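Local coordinates for protein putative pectin lyase (Geobacillus virus E2, PDB 7CHU) that forms the trimeric tailspike of a thermophilic bacteriophage, and its pectate-lyase-like beta-helix probably recognises or cleaves host surface polysaccharide, at residues A[92-95]-A[96-100]; A[236-239]-A[240-243]; A[314-317]-A[318-321]; A[336-339]-A[340-343]; A[405-409]-A[410-414]. All coordinates share one frame; numbering follows the deposited sequence.

Contact 1: A[92-95]-A[96-100]; sequences VAIQ and NAINS
Gln95 and Asn99 meet through their side chains one turn apart on helix 91-99. From CB to tip, the Gln95 chain runs as follows. CB lies beside the backbone, 3.2 Å from Asn96 N. CG stands anti to the backbone N (chi1 -171°) and passes Asn99 ND2 at 3.7 Å. The chain then bends at chi2 (67°), which carries the amide over to Asn99. CD comes within 4.1 Å of Asn99 OD1. NE2 gives a hydrogen bond to Asn99 OD1 at 3.2 Å. This bond is bent, and NE2 sits above the carbonyl plane of Asn99, not on a lone pair. The two amide planes are only 25° apart. OE1 points to the neighbouring strand and accepts from Thr129 N.

On another flank, Val92 and Asn96 run side by side, with Val92 CG1 3.7 Å from Asn96 ND2. On the buried flank, Ile94 CG2 meets Ile98 CD1 at 4.0 Å. Both isoleucines also pack on Ile128. Under all of this run the i to i+4 backbone bonds of an alpha-helix, including Asn99 N to Gln95 O at 2.7 Å. After them, Ser100 OG bonds to Ala97 O.

The helix is therefore amphipathic. Its isoleucines face strands 113-117, 120-124 and 128-130 at the start of the beta-helix, and its asparagines lie on the exposed side. Gln95 stands at the border and uses both ends of its amide. The bond to Thr129 ties the helix to strand 128-130, while the bent bond to Asn99 probably adds less but helps to fix the rotation of the amide.

Contact 2: A[236-239]-A[240-243]; sequences NKHG and VYIY
The backbone turns at Gly239, between the extended His238 and strand 240-243, and this brings the rings of His238 and Tyr241 together. They meet at their edges. His238 CD2 lies 3.7 Å from Tyr241 CD2 and 4.0 Å from Tyr241 CE2. His238 CD2 and Tyr241 CD2 each lie at the edge of the other ring, near its plane, so neither ring covers the other's face. With chi1 at -165° the Tyr241 ring swings back toward the loop, CG opposite the backbone N.

Asn236 links the two rings at their polar ends. His238 NE2 donates to Asn236 OD1 at 2.9 Å in a nearly straight bond (163°). The oxygen lies in the imidazole plane, but the donor stands above the carbonyl plane of Asn236. Asn236 ND2 gives a hydrogen to a water at 2.7 Å, and that water donates to Tyr241 OH at 2.9 Å. One amide thus serves both aromatic residues. Partners outside the two segments add to this. His238 ND1 pairs with Ser266 N, and Tyr241 OH also pairs with Asp271. With both ring nitrogens engaged, the imidazole is held against rotation.

His238 also stacks on Tyr269, and the Tyr241 ring meets His210 and Tyr269. Strand 240-243 pairs in parallel with strands 212-215 and 268-271. Aromatic rings stacked from one coil to the next in this way are a feature of the right-handed parallel beta-helix of pectate-lyase-like proteins.

Contact 3: A[314-317]-A[318-321]; sequences TYVM and NCYF
Val316, Cys319 and Phe321 come together on the inner side of a corner in the parallel beta-helix, where strand 315-317 gives way to strand 320-324. Val316 CG1 is the shared point. It is anti to the backbone N (chi1 -174°), and that places the methyl inside the bend. There it meets Cys319 SG at 3.7 Å. It also reaches the Phe321 ring at its edge, near the ring plane, with CE1 4.1 Å away. The ring therefore presents its rim to the valine. In adjacent coils, Phe321 stacks on Phe289 and meets Phe343 at a small interplanar angle, while Cys319 packs on Cys287 and Cys341, its counterparts at nearby corners.

The other side of the corner faces the trimer. Met317 and Asn318 turn their side chains to this side. Met317 is bent at chi2 and chi3, and packs on Ile339 of its own chain and on Asn318 of the third subunit. Asn318 makes the turn with a positive phi (42°). Its ND2 bonds to Gln283 of the second subunit, so the residue that shapes the corner also joins two chains. Its CG takes the crowded position between backbone N and carbonyl carbon, which folds the amide back over the preceding peptide. Asn318 OD1 consequently lies 2.9 Å from Met317 C, and 3.3 Å from Met317 CB.

Contact 4: A[336-339]-A[340-343]; sequences NKII and GCDF
Ile338 packs on the inside of a parallel beta-helix corner, between strands 337-339 and 342-346. This is the tight part of the contact. Ile338 CG2 touches Phe343 CZ at 3.7 Å and Cys341 SG at 3.9 Å. The methyl comes in at the ring edge, in its plane, and the two side chains cross at about a right angle. CG2 lies beside the carbonyl carbon, on the side of Cys341 and Phe343, while CG1 lies beside the backbone N. The ring meets Phe321 of the preceding coil and also Phe350, and Cys341 packs on Cys319 and Cys365.

The outer side is looser within this chain. The Ile339 CB points away from 340-343, though CG2 still touches Gly340 N. Neighbouring subunits rather than solvent close this side: Ile339 packs on Gly340 of the third subunit. Asp342 forms salt bridges with Arg335 and Lys337 of the second subunit, and Lys337 makes the reciprocal bridge to Asp342 of the third.

Gly340 takes the corner with a positive phi (67°), a conformation that favours glycine. No hydrogen bond joins the two segments; between them the contact is apolar. On the outer edge of the bend, Ile339 CG2 rests 3.4 Å from Gly340 N.

Contact 5: A[405-409]-A[410-414]; sequences LDQGG and RLALF
A beta hairpin with a two-residue type I' turn joins strands 402-407 and 410-415, and Gln407 and Arg410 close it. Gln407 N donates to Arg410 O at 2.9 Å. Gln407 O accepts twice, from Arg410 N at 3.0 Å and from Arg410 NH1 at 3.1 Å. The two donors reach it from opposite faces of its carbonyl plane. The Arg410 chain is extended from CG to NE and runs alongside Gln407. Its NH2 goes on to a salt bridge with Asp444. Gly408 and Gly409 make the turn, both with positive phi. Asp406 OD1 accepts from Gly409 N at 2.7 Å, an Asx motif across the turn.

Further along, Leu405 and Ala412 form a hydrogen-bonded antiparallel pair. Their side chains share a face with Gln407, Arg410 and Phe414. Leu405 CD2 meets Ala412 CB and Phe414 CG, each at 3.7 Å. Ala412 CB lies over one face of the Phe414 ring, toward its rim, while Gln407 CG approaches Phe414 CZ at 3.7 Å. The opposite face bears Leu411, which packs on Tyr403 of the second subunit. This is a classic tight type I' hairpin, here within the antiparallel strands that follow the beta-helix.

In the fold
The five contacts come in series along an elongated chain. Contact 1 lies on helix 91-99, near the start of the beta-helix, and contact 5 lies about 67 Å from it between centres, on the opposite side of the chain's centre. Contact 2 is on strand 240-243, one of the parallel beta-helix strands, about 18 Å from contact 3 between centres. Contacts 3 and 4 touch, with centres about 5 Å apart. They are equivalent corners of successive coils, and their strands pair in parallel: 315-317 with 337-339, and 320-324 with 342-346. Contact 5 is a hairpin in the later antiparallel region. Contacts 3, 4 and 5 all reach other subunits, so trimer contacts extend from the coils into that region.

Contact 1: A[92-95]-A[96-100]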
loop_
_atom_site.group_PDB
_atom_site.type_symbol
_atom_site.label_atom_id
_atom_site.label_comp_id
_atom_site.label_asym_id
_atom_site.label_seq_id
_atom_site.Cartn_x
_atom_site.Cartn_y
_atom_site.Cartn_z
ATOM N N VAL A 92 3.246 -30.234 25.117
ATOM C CA VAL A 92 2.271 -31.295 24.877
ATOM C C VAL A 92 0.852 -30.738 24.924
ATOM O O VAL A 92 -0.012 -31.125 24.125
ATOM C CB VAL A 92 2.467 -32.448 25.886
ATOM C CG1 VAL A 92 1.336 -33.476 25.769
ATOM C CG2 VAL A 92 3.829 -33.118 25.666
ATOM N N ALA A 93 0.595 -29.796 25.832
ATOM C CA ALA A 93 -0.748 -29.237 25.933
ATOM C C ALA A 93 -1.113 -28.469 24.667
ATOM O O ALA A 93 -2.233 -28.599 24.154
ATOM C CB ALA A 93 -0.854 -28.349 27.176
ATOM N N ILE A 94 -0.160 -27.707 24.117
ATOM C CA ILE A 94 -0.429 -26.957 22.891
ATOM C C ILE A 94 -0.661 -27.910 21.728
ATOM O O ILE A 94 -1.585 -27.718 20.927
ATOM C CB ILE A 94 0.720 -25.964 22.590
ATOM C CG1 ILE A 94 0.769 -24.841 23.634
ATOM C CG2 ILE A 94 0.579 -25.368 21.176
ATOM C CD1 ILE A 94 2.089 -24.039 23.608
ATOM N N GLN A 95 0.170 -28.946 21.603
ATOM C CA GLN A 95 -0.042 -29.924 20.536
ATOM C C GLN A 95 -1.400 -30.608 20.675
ATOM O O GLN A 95 -2.126 -30.780 19.684
ATOM C CB GLN A 95 1.084 -30.964 20.532
ATOM C CG GLN A 95 1.080 -31.893 19.325
ATOM C CD GLN A 95 1.386 -31.144 18.045
ATOM O OE1 GLN A 95 2.536 -30.797 17.786
ATOM N NE2 GLN A 95 0.361 -30.871 17.249
ATOM N N ASN A 96 -1.768 -30.992 21.903
ATOM C CA ASN A 96 -3.075 -31.610 22.127
ATOM C C ASN A 96 -4.202 -30.673 21.718
ATOM O O ASN A 96 -5.179 -31.105 21.093
ATOM C CB ASN A 96 -3.211 -32.041 23.604
ATOM C CG ASN A 96 -2.405 -33.297 23.906
ATOM O OD1 ASN A 96 -1.943 -33.954 22.986
ATOM N ND2 ASN A 96 -2.273 -33.655 25.180
ATOM N N ALA A 97 -4.074 -29.381 22.039
ATOM C CA ALA A 97 -5.080 -28.407 21.629
ATOM C C ALA A 97 -5.219 -28.360 20.119
ATOM O O ALA A 97 -6.331 -28.419 19.592
ATOM C CB ALA A 97 -4.722 -27.020 22.163
ATOM N N ILE A 98 -4.095 -28.220 19.405
ATOM C CA ILE A 98 -4.111 -28.201 17.944
ATOM C C ILE A 98 -4.676 -29.511 17.390
ATOM O O ILE A 98 -5.489 -29.508 16.457
ATOM C CB ILE A 98 -2.684 -27.941 17.417
ATOM C CG1 ILE A 98 -2.270 -26.484 17.644
ATOM C CG2 ILE A 98 -2.554 -28.355 15.957
ATOM C CD1 ILE A 98 -0.806 -26.290 17.562
ATOM N N ASN A 99 -4.248 -30.650 17.947
ATOM C CA ASN A 99 -4.738 -31.951 17.474
ATOM C C ASN A 99 -6.232 -32.132 17.684
ATOM O O ASN A 99 -6.852 -32.916 16.955
ATOM C CB ASN A 99 -3.999 -33.093 18.167
ATOM C CG ASN A 99 -2.577 -33.233 17.680
ATOM O OD1 ASN A 99 -2.199 -32.638 16.670
ATOM N ND2 ASN A 99 -1.779 -34.012 18.396
ATOM N N SER A 100 -6.829 -31.405 18.635
ATOM C CA SER A 100 -8.264 -31.527 18.877
ATOM C C SER A 100 -9.091 -30.843 17.808
ATOM O O SER A 100 -10.307 -31.032 17.789
ATOM C CB SER A 100 -8.633 -30.954 20.246
ATOM O OG SER A 100 -8.542 -29.524 20.262
#

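Contact 2: A[236-239]-A[240-243]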
loop_
_atom_site.group_PDB
_atom_site.type_symbol
_atom_site.label_atom_id
_atom_site.label_comp_id
_atom_site.label_asym_id
_atom_site.label_seq_id
_atom_site.Cartn_x
_atom_site.Cartn_y
_atom_site.Cartn_z
ATOM N N ASN A 236 24.585 -19.729 7.032
ATOM C CA ASN A 236 23.661 -19.496 5.920
ATOM C C ASN A 236 22.194 -19.531 6.365
ATOM O O ASN A 236 21.323 -20.027 5.643
ATOM C CB ASN A 236 23.904 -20.503 4.798
ATOM C CG ASN A 236 23.318 -20.049 3.512
ATOM O OD1 ASN A 236 23.182 -18.852 3.292
ATOM N ND2 ASN A 236 22.953 -20.989 2.644
ATOM N N LYS A 237 21.920 -19.010 7.561
ATOM C CA LYS A 237 20.560 -18.872 8.085
ATOM C C LYS A 237 20.158 -17.398 8.112
ATOM O O LYS A 237 20.974 -16.533 8.467
ATOM C CB LYS A 237 20.445 -19.468 9.488
ATOM C CG LYS A 237 20.979 -20.888 9.605
ATOM C CD LYS A 237 20.347 -21.838 8.603
ATOM C CE LYS A 237 20.921 -23.257 8.763
ATOM N NZ LYS A 237 20.472 -24.126 7.656
ATOM N N HIS A 238 18.891 -17.116 7.758
ATOM C CA HIS A 238 18.454 -15.757 7.452
ATOM C C HIS A 238 17.118 -15.432 8.127
ATOM O O HIS A 238 16.457 -16.296 8.715
ATOM C CB HIS A 238 18.396 -15.562 5.927
ATOM C CG HIS A 238 19.700 -15.894 5.248
ATOM N ND1 HIS A 238 20.759 -15.017 5.217
ATOM C CD2 HIS A 238 20.129 -17.019 4.619
ATOM C CE1 HIS A 238 21.777 -15.567 4.577
ATOM N NE2 HIS A 238 21.424 -16.788 4.206
ATOM N N GLY A 239 16.750 -14.145 8.089
ATOM C CA GLY A 239 15.523 -13.722 8.745
ATOM C C GLY A 239 14.293 -14.397 8.171
ATOM O O GLY A 239 13.485 -14.976 8.903
ATOM N N VAL A 240 14.139 -14.335 6.852
ATOM C CA VAL A 240 13.104 -15.054 6.106
ATOM C C VAL A 240 13.799 -15.751 4.949
ATOM O O VAL A 240 14.531 -15.106 4.193
ATOM C CB VAL A 240 12.012 -14.114 5.563
ATOM C CG1 VAL A 240 10.946 -14.926 4.788
ATOM C CG2 VAL A 240 11.369 -13.334 6.685
ATOM N N TYR A 241 13.618 -17.058 4.829
ATOM C CA TYR A 241 14.238 -17.842 3.762
ATOM C C TYR A 241 13.122 -18.423 2.904
ATOM O O TYR A 241 12.297 -19.198 3.403
ATOM C CB TYR A 241 15.121 -18.941 4.349
ATOM C CG TYR A 241 16.093 -19.588 3.363
ATOM C CD1 TYR A 241 15.684 -20.607 2.487
ATOM C CD2 TYR A 241 17.425 -19.198 3.324
ATOM C CE1 TYR A 241 16.604 -21.198 1.575
ATOM C CE2 TYR A 241 18.336 -19.792 2.431
ATOM C CZ TYR A 241 17.917 -20.773 1.567
ATOM O OH TYR A 241 18.835 -21.331 0.710
ATOM N N ILE A 242 13.077 -18.038 1.634
ATOM C CA ILE A 242 12.011 -18.449 0.724
ATOM C C ILE A 242 12.634 -19.358 -0.332
ATOM O O ILE A 242 13.440 -18.903 -1.151
ATOM C CB ILE A 242 11.316 -17.239 0.076
ATOM C CG1 ILE A 242 10.695 -16.351 1.174
ATOM C CG2 ILE A 242 10.276 -17.738 -0.927
ATOM C CD1 ILE A 242 10.370 -14.869 0.766
ATOM N N TYR A 243 12.259 -20.643 -0.315
ATOM C CA TYR A 243 12.833 -21.674 -1.174
ATOM C C TYR A 243 11.782 -22.176 -2.166
ATOM O O TYR A 243 10.606 -22.300 -1.824
ATOM C CB TYR A 243 13.340 -22.833 -0.290
ATOM C CG TYR A 243 14.078 -23.961 -0.977
ATOM C CD1 TYR A 243 14.964 -23.718 -2.029
ATOM C CD2 TYR A 243 13.926 -25.267 -0.538
ATOM C CE1 TYR A 243 15.653 -24.766 -2.651
ATOM C CE2 TYR A 243 14.605 -26.320 -1.140
ATOM C CZ TYR A 243 15.470 -26.066 -2.197
ATOM O OH TYR A 243 16.159 -27.103 -2.790
HETATM O O HOH W 1 21.606 -20.697 0.292
#

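Contact 3: A[314-317]-A[318-321]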
loop_
_atom_site.group_PDB
_atom_site.type_symbol
_atom_site.label_atom_id
_atom_site.label_comp_id
_atom_site.label_asym_id
_atom_site.label_seq_id
_atom_site.Cartn_x
_atom_site.Cartn_y
_atom_site.Cartn_z
ATOM N N THR A 314 9.363 -9.889 -8.734
ATOM C CA THR A 314 9.138 -9.470 -7.362
ATOM C C THR A 314 8.787 -7.990 -7.345
ATOM O O THR A 314 9.335 -7.199 -8.126
ATOM C CB THR A 314 10.391 -9.727 -6.512
ATOM O OG1 THR A 314 10.871 -11.052 -6.772
ATOM C CG2 THR A 314 10.104 -9.571 -5.014
ATOM N N TYR A 315 7.891 -7.610 -6.449
ATOM C CA TYR A 315 7.455 -6.220 -6.342
ATOM C C TYR A 315 7.977 -5.675 -5.018
ATOM O O TYR A 315 7.536 -6.114 -3.951
ATOM C CB TYR A 315 5.932 -6.105 -6.395
ATOM C CG TYR A 315 5.239 -6.771 -7.575
ATOM C CD1 TYR A 315 5.193 -8.155 -7.681
ATOM C CD2 TYR A 315 4.587 -6.010 -8.556
ATOM C CE1 TYR A 315 4.527 -8.771 -8.722
ATOM C CE2 TYR A 315 3.917 -6.612 -9.609
ATOM C CZ TYR A 315 3.894 -8.008 -9.682
ATOM O OH TYR A 315 3.222 -8.636 -10.704
ATOM N N VAL A 316 8.927 -4.753 -5.079
ATOM C CA VAL A 316 9.442 -4.117 -3.873
ATOM C C VAL A 316 8.943 -2.673 -3.898
ATOM O O VAL A 316 9.569 -1.788 -4.504
ATOM C CB VAL A 316 10.975 -4.211 -3.789
ATOM C CG1 VAL A 316 11.480 -3.673 -2.465
ATOM C CG2 VAL A 316 11.450 -5.685 -4.011
ATOM N N MET A 317 7.806 -2.440 -3.237
ATOM C CA MET A 317 7.049 -1.201 -3.334
ATOM C C MET A 317 7.207 -0.370 -2.068
ATOM O O MET A 317 6.871 -0.828 -0.969
ATOM C CB MET A 317 5.567 -1.481 -3.586
ATOM C CG MET A 317 5.301 -2.442 -4.731
ATOM S SD MET A 317 5.833 -1.802 -6.340
ATOM C CE MET A 317 4.759 -0.368 -6.523
ATOM N N ASN A 318 7.670 0.865 -2.243
ATOM C CA ASN A 318 7.819 1.848 -1.167
ATOM C C ASN A 318 8.393 1.199 0.098
ATOM O O ASN A 318 7.826 1.251 1.190
ATOM C CB ASN A 318 6.494 2.608 -0.887
ATOM C CG ASN A 318 5.236 1.724 -0.948
ATOM O OD1 ASN A 318 4.798 1.282 -2.027
ATOM N ND2 ASN A 318 4.622 1.502 0.212
ATOM N N CYS A 319 9.553 0.571 -0.072
ATOM C CA CYS A 319 10.237 -0.019 1.063
ATOM C C CYS A 319 11.404 0.849 1.491
ATOM O O CYS A 319 11.957 1.639 0.711
ATOM C CB CYS A 319 10.709 -1.453 0.771
ATOM S SG CYS A 319 9.364 -2.639 0.446
ATOM N N TYR A 320 11.771 0.679 2.754
ATOM C CA TYR A 320 12.793 1.463 3.432
ATOM C C TYR A 320 13.995 0.563 3.709
ATOM O O TYR A 320 13.857 -0.484 4.360
ATOM C CB TYR A 320 12.217 2.034 4.731
ATOM C CG TYR A 320 13.234 2.476 5.770
ATOM C CD1 TYR A 320 14.171 3.475 5.500
ATOM C CD2 TYR A 320 13.236 1.899 7.031
ATOM C CE1 TYR A 320 15.087 3.879 6.465
ATOM C CE2 TYR A 320 14.129 2.284 7.988
ATOM C CZ TYR A 320 15.049 3.264 7.707
ATOM O OH TYR A 320 15.919 3.598 8.702
ATOM N N PHE A 321 15.163 0.961 3.202
ATOM C CA PHE A 321 16.411 0.230 3.387
ATOM C C PHE A 321 17.409 1.127 4.097
ATOM O O PHE A 321 17.614 2.275 3.677
ATOM C CB PHE A 321 17.000 -0.206 2.039
ATOM C CG PHE A 321 16.211 -1.293 1.353
ATOM C CD1 PHE A 321 15.090 -0.975 0.577
ATOM C CD2 PHE A 321 16.593 -2.626 1.483
ATOM C CE1 PHE A 321 14.349 -1.977 -0.050
ATOM C CE2 PHE A 321 15.864 -3.643 0.850
ATOM C CZ PHE A 321 14.752 -3.320 0.078
#

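Contact 4: A[336-339]-A[340-343]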
loop_
_atom_site.group_PDB
_atom_site.type_symbol
_atom_site.label_atom_id
_atom_site.label_comp_id
_atom_site.label_asym_id
_atom_site.label_seq_id
_atom_site.Cartn_x
_atom_site.Cartn_y
_atom_site.Cartn_z
ATOM N N ASN A 336 11.937 -7.873 -11.883
ATOM C CA ASN A 336 11.597 -7.379 -10.573
ATOM C C ASN A 336 11.386 -5.874 -10.645
ATOM O O ASN A 336 11.869 -5.193 -11.569
ATOM C CB ASN A 336 12.671 -7.770 -9.574
ATOM C CG ASN A 336 12.908 -9.274 -9.558
ATOM O OD1 ASN A 336 12.056 -10.034 -9.083
ATOM N ND2 ASN A 336 14.030 -9.714 -10.126
ATOM N N LYS A 337 10.632 -5.361 -9.676
ATOM C CA LYS A 337 10.217 -3.962 -9.655
ATOM C C LYS A 337 10.579 -3.346 -8.312
ATOM O O LYS A 337 10.093 -3.789 -7.261
ATOM C CB LYS A 337 8.717 -3.852 -9.928
ATOM C CG LYS A 337 8.387 -4.320 -11.342
ATOM C CD LYS A 337 6.915 -4.558 -11.550
ATOM C CE LYS A 337 6.641 -5.085 -12.980
ATOM N NZ LYS A 337 7.384 -6.355 -13.295
ATOM N N ILE A 338 11.441 -2.338 -8.357
ATOM C CA ILE A 338 11.915 -1.587 -7.202
ATOM C C ILE A 338 11.360 -0.179 -7.394
ATOM O O ILE A 338 11.881 0.611 -8.193
ATOM C CB ILE A 338 13.449 -1.582 -7.094
ATOM C CG1 ILE A 338 14.074 -2.965 -7.419
ATOM C CG2 ILE A 338 13.908 -1.037 -5.725
ATOM C CD1 ILE A 338 13.759 -3.998 -6.415
ATOM N N ILE A 339 10.257 0.129 -6.720
ATOM C CA ILE A 339 9.470 1.325 -7.020
ATOM C C ILE A 339 9.252 2.109 -5.738
ATOM O O ILE A 339 8.680 1.580 -4.773
ATOM C CB ILE A 339 8.120 0.962 -7.666
ATOM C CG1 ILE A 339 8.331 0.406 -9.083
ATOM C CG2 ILE A 339 7.177 2.175 -7.671
ATOM C CD1 ILE A 339 7.040 0.021 -9.772
ATOM N N GLY A 340 9.655 3.382 -5.743
ATOM C CA GLY A 340 9.420 4.249 -4.608
ATOM C C GLY A 340 10.192 3.883 -3.361
ATOM O O GLY A 340 9.765 4.233 -2.261
ATOM N N CYS A 341 11.313 3.179 -3.486
ATOM C CA CYS A 341 12.050 2.802 -2.292
ATOM C C CYS A 341 13.078 3.869 -1.948
ATOM O O CYS A 341 13.535 4.631 -2.802
ATOM C CB CYS A 341 12.746 1.441 -2.481
ATOM S SG CYS A 341 11.550 0.122 -2.879
ATOM N N ASP A 342 13.510 3.859 -0.700
ATOM C CA ASP A 342 14.591 4.735 -0.294
ATOM C C ASP A 342 15.681 3.907 0.363
ATOM O O ASP A 342 15.394 3.001 1.152
ATOM C CB ASP A 342 14.110 5.824 0.645
ATOM C CG ASP A 342 15.098 6.980 0.728
ATOM O OD1 ASP A 342 15.954 6.901 1.640
ATOM O OD2 ASP A 342 15.023 7.929 -0.116
ATOM N N PHE A 343 16.927 4.260 0.054
ATOM C CA PHE A 343 18.118 3.522 0.448
ATOM C C PHE A 343 19.076 4.471 1.148
ATOM O O PHE A 343 19.400 5.533 0.605
ATOM C CB PHE A 343 18.823 2.927 -0.776
ATOM C CG PHE A 343 17.944 2.085 -1.648
ATOM C CD1 PHE A 343 17.834 0.706 -1.407
ATOM C CD2 PHE A 343 17.276 2.643 -2.734
ATOM C CE1 PHE A 343 17.046 -0.109 -2.228
ATOM C CE2 PHE A 343 16.472 1.860 -3.565
ATOM C CZ PHE A 343 16.350 0.467 -3.315
#

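Contact 5: A[405-409]-A[410-414]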
loop_
_atom_site.group_PDB
_atom_site.type_symbol
_atom_site.label_atom_id
_atom_site.label_comp_id
_atom_site.label_asym_id
_atom_site.label_seq_id
_atom_site.Cartn_x
_atom_site.Cartn_y
_atom_site.Cartn_z
ATOM N N LEU A 405 20.511 12.244 -18.722
ATOM C CA LEU A 405 21.291 12.525 -17.531
ATOM C C LEU A 405 21.550 14.016 -17.377
ATOM O O LEU A 405 21.320 14.832 -18.282
ATOM C CB LEU A 405 22.614 11.745 -17.559
ATOM C CG LEU A 405 23.667 12.290 -18.540
ATOM C CD1 LEU A 405 25.066 12.022 -17.988
ATOM C CD2 LEU A 405 23.464 11.702 -19.941
ATOM N N ASP A 406 21.973 14.354 -16.171
ATOM C CA ASP A 406 22.511 15.664 -15.833
ATOM C C ASP A 406 23.998 15.642 -16.180
ATOM O O ASP A 406 24.764 14.887 -15.577
ATOM C CB ASP A 406 22.287 15.930 -14.345
ATOM C CG ASP A 406 22.848 17.270 -13.881
ATOM O OD1 ASP A 406 23.481 18.002 -14.683
ATOM O OD2 ASP A 406 22.646 17.590 -12.693
ATOM N N GLN A 407 24.407 16.457 -17.143
ATOM C CA GLN A 407 25.814 16.515 -17.549
ATOM C C GLN A 407 26.346 17.887 -17.143
ATOM O O GLN A 407 26.282 18.846 -17.908
ATOM C CB GLN A 407 25.984 16.250 -19.045
ATOM C CG GLN A 407 27.393 15.726 -19.431
ATOM C CD GLN A 407 28.494 16.735 -19.172
ATOM O OE1 GLN A 407 28.801 17.562 -20.028
ATOM N NE2 GLN A 407 29.046 16.714 -17.975
ATOM N N GLY A 408 26.875 17.961 -15.926
ATOM C CA GLY A 408 27.359 19.211 -15.376
ATOM C C GLY A 408 26.369 20.351 -15.467
ATOM O O GLY A 408 26.750 21.469 -15.821
ATOM N N GLY A 409 25.100 20.089 -15.179
ATOM C CA GLY A 409 24.075 21.118 -15.253
ATOM C C GLY A 409 23.355 21.205 -16.577
ATOM O O GLY A 409 22.431 22.009 -16.711
ATOM N N ARG A 410 23.747 20.406 -17.557
ATOM C CA ARG A 410 23.092 20.370 -18.847
ATOM C C ARG A 410 22.112 19.201 -18.919
ATOM O O ARG A 410 22.284 18.177 -18.248
ATOM C CB ARG A 410 24.137 20.260 -19.957
ATOM C CG ARG A 410 25.324 21.269 -19.850
ATOM C CD ARG A 410 26.451 20.855 -20.805
ATOM N NE ARG A 410 27.616 21.735 -20.730
ATOM C CZ ARG A 410 28.591 21.637 -19.823
ATOM N NH1 ARG A 410 28.559 20.693 -18.882
ATOM N NH2 ARG A 410 29.608 22.503 -19.850
ATOM N N LEU A 411 21.089 19.349 -19.757
ATOM C CA LEU A 411 20.224 18.215 -20.091
ATOM C C LEU A 411 20.907 17.415 -21.192
ATOM O O LEU A 411 21.246 17.966 -22.247
ATOM C CB LEU A 411 18.839 18.682 -20.536
ATOM C CG LEU A 411 17.905 17.674 -21.218
ATOM C CD1 LEU A 411 17.670 16.450 -20.335
ATOM C CD2 LEU A 411 16.587 18.332 -21.596
ATOM N N ALA A 412 21.170 16.140 -20.939
ATOM C CA ALA A 412 21.994 15.367 -21.860
ATOM C C ALA A 412 21.338 14.047 -22.248
ATOM O O ALA A 412 20.708 13.376 -21.418
ATOM C CB ALA A 412 23.370 15.114 -21.262
ATOM N N LEU A 413 21.515 13.684 -23.517
ATOM C CA LEU A 413 20.976 12.474 -24.133
ATOM C C LEU A 413 22.190 11.740 -24.686
ATOM O O LEU A 413 22.707 12.117 -25.741
ATOM C CB LEU A 413 19.968 12.804 -25.233
ATOM C CG LEU A 413 18.703 13.616 -24.870
ATOM C CD1 LEU A 413 18.084 13.080 -23.591
ATOM C CD2 LEU A 413 18.960 15.097 -24.769
ATOM N N PHE A 414 22.662 10.722 -23.962
ATOM C CA PHE A 414 23.954 10.110 -24.239
ATOM C C PHE A 414 23.779 8.636 -24.581
ATOM O O PHE A 414 22.943 7.939 -23.994
ATOM C CB PHE A 414 24.904 10.212 -23.030
ATOM C CG PHE A 414 25.666 11.511 -22.920
ATOM C CD1 PHE A 414 25.437 12.576 -23.785
ATOM C CD2 PHE A 414 26.609 11.659 -21.908
ATOM C CE1 PHE A 414 26.176 13.760 -23.663
ATOM C CE2 PHE A 414 27.350 12.840 -21.761
ATOM C CZ PHE A 414 27.132 13.894 -22.643
#